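PDB 7CU9: tube-forming protein in Mycobacterial Envelpe, TiME from Mycolicibacterium smegmatis, which probably forms a tube across the mycobacterial outer envelope that serves as a putative secretion channel for protein transport. Local coordinates for residues B[11-16]-B[82-87]; B[111-116]-B[123-128]. All coordinates share one frame; numbering follows the deposited sequence.

Contact 1 of 2, residues B[11-16]-B[82-87]; sequences AVMPKG and VKQAVG
Q84 reaches off its strand and grips the backbone of M13 with both ends of its carboxamide. The M13 amide N donates to Q84 OE1 at 2.8 Å, while Q84 NE2 donates in turn to M13 O at 2.9 Å. Both bonds are bent only slightly at hydrogen, each acceptor is met on a lone pair in its carbonyl plane, and M13 O lies 9° out of the amide plane of Q84. The two bonds engage the N-H and C=O of one residue and together fix the flip and the rotation of the carboxamide. With CG beside its own backbone N (chi1 -63°) and the chain extended beyond it, the glutamine reaches from strand to loop.

The loop so held leads into helix 15-22, whose N-cap position is taken by P14, and Q84 lies well inside the antiparallel sheet of the PknH-like extracellular domain, on strand 77-89. The contact therefore ties an N-terminal connection onto one face of that sheet, where M184 of helix 174-185 and V18 of helix 15-22 also touch Q84.

Apolar groups pack beside the paired amide: V12 CG1 comes 4.0 Å from Q84 NE2, and M13 CB lies 3.6 Å from Q84 OE1. The M13 chain then bends at chi2 and chi3 and leads its sulfur away from the strand, its side chain touching L180 and T187. Further along the strand, A11 CB meets both methyls of V86, 4.1 Å from CG1 and from CG2, while V12 CG2 sits 4.3 Å from V86 CG2.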
ATOM      1  N   ALA B  11       7.378 -19.793  -9.780  1.00 16.42           N
ATOM      2  CA  ALA B  11       7.989 -18.916  -8.752  1.00 15.59           C
ATOM      3  C   ALA B  11       7.571 -17.451  -8.961  1.00 14.94           C
ATOM      4  O   ALA B  11       7.753 -16.646  -8.033  1.00 14.91           O
ATOM      5  CB  ALA B  11       9.491 -19.062  -8.760  1.00 15.53           C
ATOM      6  N   VAL B  12       7.041 -17.108 -10.133  1.00 14.00           N
ATOM      7  CA  VAL B  12       6.615 -15.715 -10.460  1.00 14.18           C
ATOM      8  C   VAL B  12       5.131 -15.584 -10.119  1.00 14.00           C
ATOM      9  O   VAL B  12       4.316 -16.289 -10.744  1.00 15.02           O
ATOM     10  CB  VAL B  12       6.901 -15.366 -11.931  1.00 14.09           C
ATOM     11  CG1 VAL B  12       6.436 -13.959 -12.275  1.00 14.60           C
ATOM     12  CG2 VAL B  12       8.367 -15.547 -12.277  1.00 14.52           C
ATOM     13  N   MET B  13       4.800 -14.732  -9.147  1.00 13.86           N
ATOM     14  CA  MET B  13       3.408 -14.551  -8.665  1.00 14.33           C
ATOM     15  C   MET B  13       2.603 -13.839  -9.747  1.00 14.30           C
ATOM     16  O   MET B  13       3.036 -12.819 -10.283  1.00 14.38           O
ATOM     17  CB  MET B  13       3.368 -13.740  -7.366  1.00 14.85           C
ATOM     18  CG  MET B  13       4.061 -14.415  -6.194  1.00 15.65           C
ATOM     19  SD  MET B  13       3.353 -16.035  -5.781  1.00 17.44           S
ATOM     20  CE  MET B  13       4.524 -17.133  -6.574  1.00 17.81           C
ATOM     21  N   PRO B  14       1.414 -14.367 -10.115  1.00 14.51           N
ATOM     22  CA  PRO B  14       0.555 -13.711 -11.097  1.00 14.70           C
ATOM     23  C   PRO B  14      -0.124 -12.469 -10.503  1.00 14.64           C
ATOM     24  O   PRO B  14      -0.081 -12.293  -9.297  1.00 14.01           O
ATOM     25  CB  PRO B  14      -0.455 -14.812 -11.449  1.00 14.99           C
ATOM     26  CG  PRO B  14      -0.571 -15.611 -10.179  1.00 15.17           C
ATOM     27  CD  PRO B  14       0.829 -15.613  -9.596  1.00 14.87           C
ATOM     28  N   LYS B  15      -0.726 -11.641 -11.361  1.00 15.37           N
ATOM     29  CA  LYS B  15      -1.289 -10.320 -10.963  1.00 16.10           C
ATOM     30  C   LYS B  15      -2.289 -10.484  -9.807  1.00 15.69           C
ATOM     31  O   LYS B  15      -2.295  -9.612  -8.923  1.00 15.35           O
ATOM     32  CB  LYS B  15      -1.897  -9.594 -12.166  1.00 17.17           C
ATOM     33  CG  LYS B  15      -2.996 -10.326 -12.921  1.00 18.50           C
ATOM     34  CD  LYS B  15      -3.543  -9.490 -14.055  1.00 19.78           C
ATOM     35  CE  LYS B  15      -4.651 -10.173 -14.827  1.00 21.72           C
ATOM     36  NZ  LYS B  15      -4.935  -9.457 -16.093  1.00 22.93           N
ATOM     37  N   GLY B  16      -3.100 -11.549  -9.794  1.00 15.74           N
ATOM     38  CA  GLY B  16      -4.064 -11.814  -8.706  1.00 15.52           C
ATOM     39  C   GLY B  16      -3.376 -11.918  -7.354  1.00 15.31           C
ATOM     40  O   GLY B  16      -3.849 -11.308  -6.382  1.00 15.27           O
ATOM     41  N   VAL B  82       4.787  -3.572  -9.875  1.00 12.64           N
ATOM     42  CA  VAL B  82       5.474  -4.690  -9.180  1.00 11.88           C
ATOM     43  C   VAL B  82       6.231  -5.492 -10.233  1.00 11.40           C
ATOM     44  O   VAL B  82       5.632  -5.867 -11.253  1.00 11.79           O
ATOM     45  CB  VAL B  82       4.482  -5.565  -8.399  1.00 11.79           C
ATOM     46  CG1 VAL B  82       5.170  -6.754  -7.749  1.00 11.84           C
ATOM     47  CG2 VAL B  82       3.732  -4.741  -7.366  1.00 12.01           C
ATOM     48  N   LYS B  83       7.506  -5.757  -9.985  1.00 10.52           N
ATOM     49  CA  LYS B  83       8.330  -6.548 -10.920  1.00 10.22           C
ATOM     50  C   LYS B  83       8.973  -7.697 -10.145  1.00  9.88           C
ATOM     51  O   LYS B  83       9.302  -7.536  -8.958  1.00  9.80           O
ATOM     52  CB  LYS B  83       9.348  -5.649 -11.621  1.00 10.31           C
ATOM     53  CG  LYS B  83      10.044  -6.270 -12.822  1.00 10.67           C
ATOM     54  CD  LYS B  83      10.834  -5.248 -13.581  1.00 10.72           C
ATOM     55  CE  LYS B  83      11.563  -5.805 -14.777  1.00 11.16           C
ATOM     56  NZ  LYS B  83      12.145  -4.719 -15.598  1.00 11.55           N
ATOM     57  N   GLN B  84       9.121  -8.826 -10.823  1.00  9.60           N
ATOM     58  CA  GLN B  84       9.749 -10.051 -10.280  1.00  9.47           C
ATOM     59  C   GLN B  84      10.717 -10.611 -11.317  1.00  9.32           C
ATOM     60  O   GLN B  84      10.408 -10.542 -12.520  1.00  9.41           O
ATOM     61  CB  GLN B  84       8.685 -11.101 -10.000  1.00  9.72           C
ATOM     62  CG  GLN B  84       7.684 -10.697  -8.940  1.00  9.97           C
ATOM     63  CD  GLN B  84       6.552 -11.688  -8.930  1.00 10.32           C
ATOM     64  OE1 GLN B  84       6.691 -12.815  -8.460  1.00 10.65           O
ATOM     65  NE2 GLN B  84       5.430 -11.289  -9.506  1.00 10.74           N
ATOM     66  N   ALA B  85      11.835 -11.167 -10.862  1.00  8.96           N
ATOM     67  CA  ALA B  85      12.787 -11.898 -11.722  1.00  8.90           C
ATOM     68  C   ALA B  85      13.328 -13.078 -10.927  1.00  8.73           C
ATOM     69  O   ALA B  85      13.702 -12.885  -9.762  1.00  9.20           O
ATOM     70  CB  ALA B  85      13.895 -10.990 -12.194  1.00  9.09           C
ATOM     71  N   VAL B  86      13.338 -14.258 -11.531  1.00  8.72           N
ATOM     72  CA  VAL B  86      13.845 -15.493 -10.879  1.00  8.88           C
ATOM     73  C   VAL B  86      14.792 -16.172 -11.859  1.00  8.82           C
ATOM     74  O   VAL B  86      14.369 -16.479 -12.985  1.00  9.00           O
ATOM     75  CB  VAL B  86      12.711 -16.439 -10.451  1.00  9.45           C
ATOM     76  CG1 VAL B  86      13.260 -17.682  -9.772  1.00  9.72           C
ATOM     77  CG2 VAL B  86      11.706 -15.736  -9.553  1.00  9.88           C
ATOM     78  N   GLY B  87      16.023 -16.405 -11.421  1.00  8.60           N
ATOM     79  CA  GLY B  87      17.034 -17.152 -12.182  1.00  8.84           C
ATOM     80  C   GLY B  87      17.453 -18.393 -11.430  1.00  8.83           C
ATOM     81  O   GLY B  87      17.829 -18.282 -10.250  1.00  8.91           O
TER

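Contact 2 of 2, residues B[111-116]-B[123-128]; sequences GQTTAM and TEVWTF
T113 to M116 pair with E124 to T127 as adjacent antiparallel strands, their axes 4.5 Å apart at closest approach and their directions 157° apart, with T114–W126 and M116–E124 as hydrogen-bonded pairs and T113–T127 and A115–V125 as non-hydrogen-bonded ones. Beyond them F128 N donates to Q112 O and G111 N to F128 O, extending the backbone pairing of this beta hairpin to the two residues that precede strand 113-118.

On the face bearing T113, A115, V125 and T127, the two threonine hydroxyls join: T113 OG1 and T127 OG1 are hydrogen-bonded at 2.7 Å. Both hydroxyls stand beside their own backbone N (chi1 near -60°), which turns T113 CG2 towards V125, where it packs tightly, 3.4 Å from V125 CG1.

The other face carries the larger groups. M116 bends at chi3 to bring SD 3.5 Å from W126 CD1 and 4.1 Å from the centroid of the five-membered ring, an oblique Met-aromatic contact 41° off the ring normal. The indole is also tethered along its own strand: W126 NE1 donates to E124 OE1 at 3.0 Å; the acceptor lies in the ring plane, while NE1 meets OE1 from above the carboxylate plane. T114 CG2 approaches the F128 ring obliquely, 3.8 Å from CE1, while its OG1 turns to the backbone N of N43. K142 of strand 137-144 forms a cation-pi contact with W126.

The directional NE1 bond, with the sulfur packed beside the ring, would limit how the indole can turn, and E124, accepting that bond, would probably make the indole more electron-rich and strengthen its attraction to K142.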
ATOM      1  N   GLY B 111      23.118   7.186  -2.027  1.00 13.63           N
ATOM      2  CA  GLY B 111      23.329   8.636  -1.862  1.00 13.91           C
ATOM      3  C   GLY B 111      23.393   9.373  -3.184  1.00 13.95           C
ATOM      4  O   GLY B 111      23.436  10.618  -3.156  1.00 14.88           O
ATOM      5  N   GLN B 112      23.368   8.659  -4.316  1.00 13.54           N
ATOM      6  CA  GLN B 112      23.465   9.272  -5.662  1.00 13.91           C
ATOM      7  C   GLN B 112      22.073   9.510  -6.251  1.00 14.15           C
ATOM      8  O   GLN B 112      21.171   8.662  -6.074  1.00 13.81           O
ATOM      9  CB  GLN B 112      24.290   8.400  -6.611  1.00 14.28           C
ATOM     10  CG  GLN B 112      25.746   8.280  -6.190  1.00 14.54           C
ATOM     11  CD  GLN B 112      26.423   9.628  -6.141  1.00 15.12           C
ATOM     12  OE1 GLN B 112      26.404  10.379  -7.109  1.00 16.84           O
ATOM     13  NE2 GLN B 112      27.011   9.949  -5.003  1.00 14.85           N
ATOM     14  N   THR B 113      21.928  10.635  -6.940  1.00 14.94           N
ATOM     15  CA  THR B 113      20.796  10.940  -7.839  1.00 16.00           C
ATOM     16  C   THR B 113      21.337  10.879  -9.262  1.00 16.06           C
ATOM     17  O   THR B 113      22.419  11.443  -9.508  1.00 16.30           O
ATOM     18  CB  THR B 113      20.170  12.298  -7.507  1.00 16.39           C
ATOM     19  OG1 THR B 113      19.719  12.243  -6.153  1.00 17.12           O
ATOM     20  CG2 THR B 113      19.020  12.657  -8.421  1.00 16.95           C
ATOM     21  N   THR B 114      20.636  10.200 -10.162  1.00 16.22           N
ATOM     22  CA  THR B 114      21.090  10.048 -11.566  1.00 16.17           C
ATOM     23  C   THR B 114      19.883   9.938 -12.491  1.00 16.40           C
ATOM     24  O   THR B 114      18.792   9.568 -12.024  1.00 16.49           O
ATOM     25  CB  THR B 114      22.067   8.873 -11.701  1.00 16.53           C
ATOM     26  OG1 THR B 114      22.712   8.978 -12.970  1.00 16.89           O
ATOM     27  CG2 THR B 114      21.393   7.527 -11.568  1.00 17.05           C
ATOM     28  N   ALA B 115      20.094  10.261 -13.765  1.00 16.87           N
ATOM     29  CA  ALA B 115      19.061  10.214 -14.817  1.00 17.43           C
ATOM     30  C   ALA B 115      19.020   8.811 -15.428  1.00 17.92           C
ATOM     31  O   ALA B 115      20.093   8.232 -15.683  1.00 17.63           O
ATOM     32  CB  ALA B 115      19.326  11.268 -15.862  1.00 17.78           C
ATOM     33  N   MET B 116      17.806   8.292 -15.585  1.00 18.74           N
ATOM     34  CA  MET B 116      17.517   7.041 -16.334  1.00 19.08           C
ATOM     35  C   MET B 116      16.931   7.436 -17.691  1.00 19.83           C
ATOM     36  O   MET B 116      15.913   8.149 -17.705  1.00 20.52           O
ATOM     37  CB  MET B 116      16.513   6.143 -15.602  1.00 18.90           C
ATOM     38  CG  MET B 116      17.117   5.329 -14.481  1.00 18.67           C
ATOM     39  SD  MET B 116      15.898   4.234 -13.696  1.00 18.33           S
ATOM     40  CE  MET B 116      15.827   2.889 -14.880  1.00 18.55           C
ATOM     41  N   THR B 123      12.907  10.452 -19.992  1.00 29.12           N
ATOM     42  CA  THR B 123      13.982  10.545 -18.969  1.00 27.83           C
ATOM     43  C   THR B 123      13.325  10.623 -17.591  1.00 25.52           C
ATOM     44  O   THR B 123      12.342  11.371 -17.451  1.00 25.56           O
ATOM     45  CB  THR B 123      14.901  11.748 -19.213  1.00 29.29           C
ATOM     46  OG1 THR B 123      15.412  11.642 -20.540  1.00 31.14           O
ATOM     47  CG2 THR B 123      16.049  11.818 -18.229  1.00 29.59           C
ATOM     48  N   GLU B 124      13.842   9.860 -16.627  1.00 22.89           N
ATOM     49  CA  GLU B 124      13.418   9.918 -15.206  1.00 21.66           C
ATOM     50  C   GLU B 124      14.656  10.187 -14.354  1.00 19.59           C
ATOM     51  O   GLU B 124      15.745   9.739 -14.740  1.00 20.13           O
ATOM     52  CB  GLU B 124      12.753   8.611 -14.780  1.00 22.48           C
ATOM     53  CG  GLU B 124      11.467   8.309 -15.525  1.00 23.60           C
ATOM     54  CD  GLU B 124      10.860   6.957 -15.201  1.00 25.04           C
ATOM     55  OE1 GLU B 124      11.580   6.096 -14.648  1.00 24.90           O
ATOM     56  OE2 GLU B 124       9.670   6.761 -15.519  1.00 27.10           O
ATOM     57  N   VAL B 125      14.493  10.914 -13.252  1.00 17.82           N
ATOM     58  CA  VAL B 125      15.594  11.185 -12.288  1.00 16.65           C
ATOM     59  C   VAL B 125      15.258  10.443 -10.997  1.00 15.65           C
ATOM     60  O   VAL B 125      14.138  10.627 -10.485  1.00 14.98           O
ATOM     61  CB  VAL B 125      15.792  12.693 -12.059  1.00 17.06           C
ATOM     62  CG1 VAL B 125      16.850  12.969 -11.004  1.00 16.97           C
ATOM     63  CG2 VAL B 125      16.124  13.398 -13.364  1.00 17.41           C
ATOM     64  N   TRP B 126      16.178   9.594 -10.539  1.00 14.67           N
ATOM     65  CA  TRP B 126      15.981   8.727  -9.352  1.00 14.40           C
ATOM     66  C   TRP B 126      17.096   8.970  -8.342  1.00 13.92           C
ATOM     67  O   TRP B 126      18.261   9.105  -8.759  1.00 13.80           O
ATOM     68  CB  TRP B 126      15.922   7.253  -9.761  1.00 14.44           C
ATOM     69  CG  TRP B 126      14.702   6.897 -10.547  1.00 14.79           C
ATOM     70  CD1 TRP B 126      14.564   6.936 -11.903  1.00 15.36           C
ATOM     71  CD2 TRP B 126      13.436   6.454 -10.026  1.00 14.50           C
ATOM     72  NE1 TRP B 126      13.306   6.535 -12.261  1.00 15.93           N
ATOM     73  CE2 TRP B 126      12.590   6.234 -11.133  1.00 15.34           C
ATOM     74  CE3 TRP B 126      12.938   6.206  -8.743  1.00 14.43           C
ATOM     75  CZ2 TRP B 126      11.279   5.781 -10.990  1.00 14.94           C
ATOM     76  CZ3 TRP B 126      11.641   5.766  -8.600  1.00 14.45           C
ATOM     77  CH2 TRP B 126      10.825   5.555  -9.710  1.00 14.61           C
ATOM     78  N   THR B 127      16.727   8.991  -7.063  1.00 13.53           N
ATOM     79  CA  THR B 127      17.648   9.081  -5.905  1.00 13.71           C
ATOM     80  C   THR B 127      17.715   7.710  -5.233  1.00 13.12           C
ATOM     81  O   THR B 127      16.651   7.190  -4.823  1.00 12.73           O
ATOM     82  CB  THR B 127      17.195  10.160  -4.921  1.00 14.63           C
ATOM     83  OG1 THR B 127      17.191  11.387  -5.655  1.00 15.28           O
ATOM     84  CG2 THR B 127      18.093  10.254  -3.710  1.00 15.00           C
ATOM     85  N   PHE B 128      18.920   7.164  -5.109  1.00 12.56           N
ATOM     86  CA  PHE B 128      19.163   5.798  -4.590  1.00 12.62           C
ATOM     87  C   PHE B 128      19.616   5.855  -3.134  1.00 12.92           C
ATOM     88  O   PHE B 128      20.480   6.684  -2.789  1.00 13.58           O
ATOM     89  CB  PHE B 128      20.200   5.096  -5.462  1.00 12.43           C
ATOM     90  CG  PHE B 128      19.695   4.805  -6.848  1.00 12.48           C
ATOM     91  CD1 PHE B 128      19.799   5.747  -7.857  1.00 12.69           C
ATOM     92  CD2 PHE B 128      19.083   3.597  -7.135  1.00 12.49           C
ATOM     93  CE1 PHE B 128      19.307   5.482  -9.125  1.00 13.05           C
ATOM     94  CE2 PHE B 128      18.594   3.335  -8.404  1.00 12.71           C
ATOM     95  CZ  PHE B 128      18.706   4.274  -9.398  1.00 12.83           C
TER

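Contacts 1 and 2 reach the same antiparallel sheet on opposite sides of the chain's centre, their centres about 25 Å apart and their nearest atoms about 8 Å apart. Contact 1 is buried and lies nearer the middle of the molecule; there a loop is laid on strand 77-89, and one side-chain amide bonds the main chain of the loop across the face of the sheet. Contact 2 lies further out and is partly buried. It joins two neighbouring strands next to strand 39-41, an outermost strand of the sheet in this chain, where main-chain bonds dominate; a threonine pair marks its more exposed face, and sulfur and aromatic groups its covered one.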